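Local coordinates for SusD family protein (Bacteroides uniformis, PDB 7KV1) that probably binds beta-glucans at the cell surface as a SusD-like lipoprotein of the outer membrane, built on tetratricopeptide-type helices, at residues Ile316-Phe321 with Asp325-Gly330; Val166-Glu171 with Asp186-Glu191. All blocks are in the same frame, centred on the assembly; numbering follows the deposited sequence.

Interaction 1 (Ile316-Phe321 with Asp325-Gly330); sequences ISPNSF and DGWSKG
F321 and K329 mark the closest approach of two irregular backbone segments, their CA atoms 6.0 Å apart, as the chain curls round within the long loop between helices 312-315 and 341-345 of the SusD fold, the two segments running roughly at right angles. The junction is built round one aromatic pair, F321 and W327. W327 reaches across it with CG anti to the backbone N (chi1 -164°), which carries the six-membered ring of the indole into the other segment. There F321 lies nearly parallel to it, with planes at 25°, but displaced so far, with centroids 5.5 Å apart, that little of one ring lies over the other. The nearest atoms are F321 CD2 and W327 CE3, 3.3 Å apart. A small residue suits position 317, where the far corner of the indole arrives: S317 OG lies 3.6 Å and S317 CB 3.8 Å from W327 CH2, while OG is bonded to the carbonyl of P313 on the preceding helix. The one N-H of the indole is likewise used, NE1 bonding to the hydroxyl of Y399. With an alanine here in place of W327, the loss of the indole is likely to leave a gap beside F321 and the Y399 hydroxyl without this partner. At the edge of the indole and in its plane sits P318 O, 3.9 Å from W327 CH2.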
# COMPACT_ATOMS: atom_id res chain seq x y z
N ILE A 316 7.08 -3.23 -14.60
CA ILE A 316 6.47 -1.89 -14.91
C ILE A 316 7.40 -1.02 -15.77
O ILE A 316 7.27 0.24 -15.75
CB ILE A 316 6.05 -1.19 -13.61
CG1 ILE A 316 7.27 -0.78 -12.79
CG2 ILE A 316 5.10 -2.09 -12.85
CD1 ILE A 316 6.91 0.06 -11.58
N SER A 317 8.27 -1.67 -16.55
CA SER A 317 9.22 -1.03 -17.48
C SER A 317 8.91 -1.44 -18.92
O SER A 317 8.29 -2.47 -19.20
CB SER A 317 10.65 -1.36 -17.08
OG SER A 317 10.84 -2.75 -16.92
N PRO A 318 9.34 -0.64 -19.91
CA PRO A 318 9.12 -0.98 -21.31
C PRO A 318 9.91 -2.21 -21.76
O PRO A 318 10.98 -2.47 -21.26
CB PRO A 318 9.55 0.30 -22.04
CG PRO A 318 10.53 0.96 -21.09
CD PRO A 318 10.03 0.64 -19.71
N ASN A 319 9.32 -2.91 -22.72
CA ASN A 319 9.82 -4.15 -23.33
C ASN A 319 10.82 -3.86 -24.46
O ASN A 319 10.58 -2.92 -25.23
CB ASN A 319 8.65 -4.94 -23.91
CG ASN A 319 9.07 -6.32 -24.36
OD1 ASN A 319 9.28 -6.54 -25.55
ND2 ASN A 319 9.20 -7.23 -23.42
N SER A 320 11.87 -4.67 -24.56
CA SER A 320 12.92 -4.61 -25.63
C SER A 320 13.44 -3.18 -25.69
O SER A 320 13.50 -2.60 -26.80
CB SER A 320 12.38 -5.07 -26.98
OG SER A 320 11.67 -6.31 -26.87
N PHE A 321 13.70 -2.59 -24.54
CA PHE A 321 14.13 -1.18 -24.43
C PHE A 321 15.52 -1.06 -25.05
O PHE A 321 16.41 -1.80 -24.66
CB PHE A 321 14.15 -0.77 -22.96
CG PHE A 321 14.46 0.69 -22.68
CD1 PHE A 321 13.65 1.70 -23.18
CD2 PHE A 321 15.53 1.04 -21.88
CE1 PHE A 321 13.92 3.03 -22.90
CE2 PHE A 321 15.82 2.38 -21.63
CZ PHE A 321 15.00 3.37 -22.12
N ASP A 325 21.09 5.78 -20.14
CA ASP A 325 22.37 5.86 -19.37
C ASP A 325 22.34 4.89 -18.18
O ASP A 325 23.38 4.27 -17.90
CB ASP A 325 22.66 7.30 -18.92
CG ASP A 325 22.79 8.30 -20.06
OD1 ASP A 325 22.87 7.85 -21.23
OD2 ASP A 325 22.82 9.53 -19.78
N GLY A 326 21.19 4.74 -17.51
CA GLY A 326 21.07 4.00 -16.24
C GLY A 326 20.61 2.56 -16.41
O GLY A 326 20.76 1.78 -15.45
N TRP A 327 20.08 2.20 -17.58
CA TRP A 327 19.55 0.82 -17.81
C TRP A 327 19.94 0.32 -19.20
O TRP A 327 19.51 0.93 -20.19
CB TRP A 327 18.03 0.80 -17.60
CG TRP A 327 17.42 -0.55 -17.41
CD1 TRP A 327 17.84 -1.58 -16.62
CD2 TRP A 327 16.17 -0.98 -17.98
NE1 TRP A 327 16.97 -2.63 -16.70
CE2 TRP A 327 15.94 -2.29 -17.53
CE3 TRP A 327 15.26 -0.39 -18.87
CZ2 TRP A 327 14.80 -2.99 -17.89
CZ3 TRP A 327 14.14 -1.09 -19.23
CH2 TRP A 327 13.92 -2.37 -18.74
N SER A 328 20.69 -0.78 -19.24
CA SER A 328 21.29 -1.34 -20.49
C SER A 328 20.24 -2.03 -21.37
O SER A 328 19.25 -2.62 -20.84
CB SER A 328 22.39 -2.31 -20.14
OG SER A 328 23.41 -1.63 -19.43
N LYS A 329 20.50 -2.02 -22.68
CA LYS A 329 19.82 -2.88 -23.67
C LYS A 329 19.92 -4.34 -23.18
O LYS A 329 20.90 -4.63 -22.47
CB LYS A 329 20.46 -2.67 -25.05
CG LYS A 329 19.60 -3.12 -26.21
CD LYS A 329 20.20 -2.93 -27.58
CE LYS A 329 19.14 -3.02 -28.66
NZ LYS A 329 19.68 -3.61 -29.90
N GLY A 330 18.94 -5.19 -23.51
CA GLY A 330 18.92 -6.64 -23.24
C GLY A 330 18.41 -7.00 -21.86
O GLY A 330 18.58 -8.18 -21.44

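Interaction 2 (Val166-Glu171 with Asp186-Glu191); sequences VPFYLE and DQVYAE
V166 meets V188 where the extended chain that leaves helix 138-162 runs past helix 185-201, a loop-on-helix packing in the helical, tetratricopeptide-related part of the SusD fold. The two valines cross at about a right angle, a methyl of each supplying the touch: V166 CG2 is 3.8 Å from V188 CG2. Branching at CB suits both positions, since it sets a methyl close to each backbone, where CG2 can meet CG2. Farther along, F168 points toward the helix and swings its CG to the side opposite its backbone N (chi1 -164°), which brings the ring over to V188 and E191, about one turn apart. V188 CG1 approaches F168 CD2 at 4.3 Å. E191 comes over one face of the ring in a CH-pi contact, CG standing 4.3 Å from the F168 ring centroid and 26° off the normal. The rings of Y156 and Y183 also meet F168. The glutamate is bent at chi2 (-88°), which folds its carboxylate back along the ring instead of out from the helix, while OE2 is bonded to the hydroxyl of Y183. A glutamate thus serves twice, its methylene groups covering the phenyl and its charged end finding a polar partner. E191 CB comes nearest, 3.6 Å from F168 CZ.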
# COMPACT_ATOMS: atom_id res chain seq x y z
N VAL A 166 -14.16 -12.17 5.33
CA VAL A 166 -13.08 -13.18 5.32
C VAL A 166 -13.12 -14.01 6.60
O VAL A 166 -13.57 -13.54 7.63
CB VAL A 166 -11.71 -12.53 5.13
CG1 VAL A 166 -11.63 -11.80 3.80
CG2 VAL A 166 -11.38 -11.60 6.31
N PRO A 167 -12.66 -15.28 6.53
CA PRO A 167 -12.36 -16.08 7.72
C PRO A 167 -11.45 -15.30 8.69
O PRO A 167 -10.46 -14.69 8.27
CB PRO A 167 -11.61 -17.31 7.17
CG PRO A 167 -12.15 -17.43 5.78
CD PRO A 167 -12.32 -16.00 5.29
N PHE A 168 -11.85 -15.29 9.95
CA PHE A 168 -11.17 -14.54 11.02
C PHE A 168 -10.79 -15.50 12.15
O PHE A 168 -11.70 -16.06 12.77
CB PHE A 168 -12.06 -13.38 11.47
CG PHE A 168 -11.24 -12.39 12.25
CD1 PHE A 168 -11.04 -12.56 13.60
CD2 PHE A 168 -10.51 -11.42 11.59
CE1 PHE A 168 -10.24 -11.69 14.31
CE2 PHE A 168 -9.70 -10.56 12.30
CZ PHE A 168 -9.55 -10.72 13.65
N TYR A 169 -9.50 -15.68 12.39
CA TYR A 169 -8.99 -16.50 13.52
C TYR A 169 -7.72 -15.89 14.11
O TYR A 169 -6.82 -15.45 13.34
CB TYR A 169 -8.73 -17.95 13.09
CG TYR A 169 -7.82 -18.18 11.91
CD1 TYR A 169 -8.29 -18.03 10.62
CD2 TYR A 169 -6.54 -18.69 12.08
CE1 TYR A 169 -7.51 -18.35 9.53
CE2 TYR A 169 -5.74 -19.01 11.00
CZ TYR A 169 -6.22 -18.82 9.71
OH TYR A 169 -5.45 -19.12 8.61
N LEU A 170 -7.61 -15.93 15.44
CA LEU A 170 -6.40 -15.48 16.18
C LEU A 170 -5.67 -16.68 16.82
O LEU A 170 -4.70 -16.43 17.55
CB LEU A 170 -6.84 -14.44 17.21
CG LEU A 170 -7.50 -13.19 16.66
CD1 LEU A 170 -7.87 -12.23 17.78
CD2 LEU A 170 -6.63 -12.49 15.61
N GLU A 171 -6.08 -17.92 16.51
CA GLU A 171 -5.48 -19.22 16.94
C GLU A 171 -5.49 -20.14 15.72
O GLU A 171 -6.55 -20.20 15.04
CB GLU A 171 -6.32 -19.91 18.03
N ASP A 186 -17.41 -5.41 8.15
CA ASP A 186 -17.59 -4.57 9.36
C ASP A 186 -17.20 -5.32 10.63
O ASP A 186 -16.60 -4.68 11.53
CB ASP A 186 -19.02 -4.06 9.47
CG ASP A 186 -19.36 -2.99 8.45
OD1 ASP A 186 -18.44 -2.41 7.83
OD2 ASP A 186 -20.55 -2.80 8.24
N GLN A 187 -17.43 -6.64 10.70
CA GLN A 187 -17.00 -7.47 11.84
C GLN A 187 -15.49 -7.60 11.88
O GLN A 187 -14.91 -7.55 12.98
CB GLN A 187 -17.67 -8.84 11.80
CG GLN A 187 -19.15 -8.73 12.15
CD GLN A 187 -19.98 -9.92 11.70
OE1 GLN A 187 -19.48 -10.85 11.05
NE2 GLN A 187 -21.26 -9.90 12.06
N VAL A 188 -14.86 -7.75 10.72
CA VAL A 188 -13.39 -7.85 10.62
C VAL A 188 -12.82 -6.54 11.15
O VAL A 188 -11.92 -6.60 12.01
CB VAL A 188 -12.96 -8.14 9.17
CG1 VAL A 188 -11.44 -8.07 9.01
CG2 VAL A 188 -13.48 -9.49 8.70
N TYR A 189 -13.34 -5.41 10.67
CA TYR A 189 -12.95 -4.07 11.17
C TYR A 189 -13.00 -4.01 12.70
O TYR A 189 -12.01 -3.62 13.30
CB TYR A 189 -13.78 -2.92 10.62
CG TYR A 189 -13.35 -1.63 11.24
CD1 TYR A 189 -12.17 -1.01 10.86
CD2 TYR A 189 -14.10 -1.02 12.23
CE1 TYR A 189 -11.77 0.20 11.43
CE2 TYR A 189 -13.69 0.15 12.84
CZ TYR A 189 -12.54 0.79 12.41
OH TYR A 189 -12.13 1.96 13.01
N ALA A 190 -14.14 -4.33 13.30
CA ALA A 190 -14.35 -4.20 14.77
C ALA A 190 -13.27 -5.00 15.51
O ALA A 190 -12.64 -4.45 16.46
CB ALA A 190 -15.74 -4.67 15.15
N GLU A 191 -13.03 -6.22 15.06
CA GLU A 191 -11.98 -7.09 15.63
C GLU A 191 -10.59 -6.50 15.44
O GLU A 191 -9.82 -6.43 16.43
CB GLU A 191 -11.96 -8.43 14.92
CG GLU A 191 -13.07 -9.30 15.36
CD GLU A 191 -12.72 -10.12 16.57
OE1 GLU A 191 -11.76 -9.74 17.27
OE2 GLU A 191 -13.41 -11.12 16.78

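The two contacts lie on opposite sides of the chain's centre, about 44 Å apart between their own centres, and they share no element: one lies within the loop between helices 312-315 and 341-345, the other joins a loop to helix 185-201. Both are mainly buried and rest on apolar packing around an aromatic ring. In interaction 1 neither side is a regular helix or strand, and its main pair is aromatic on aromatic; of the touching residues, K329 and G330 are the exposed ones. In interaction 2 the spacing of helical residues lets valine and glutamate share one phenyl ring, and its partly exposed edge is an acidic side chain. In each, polar groups are bonded to residues beyond the paired segments.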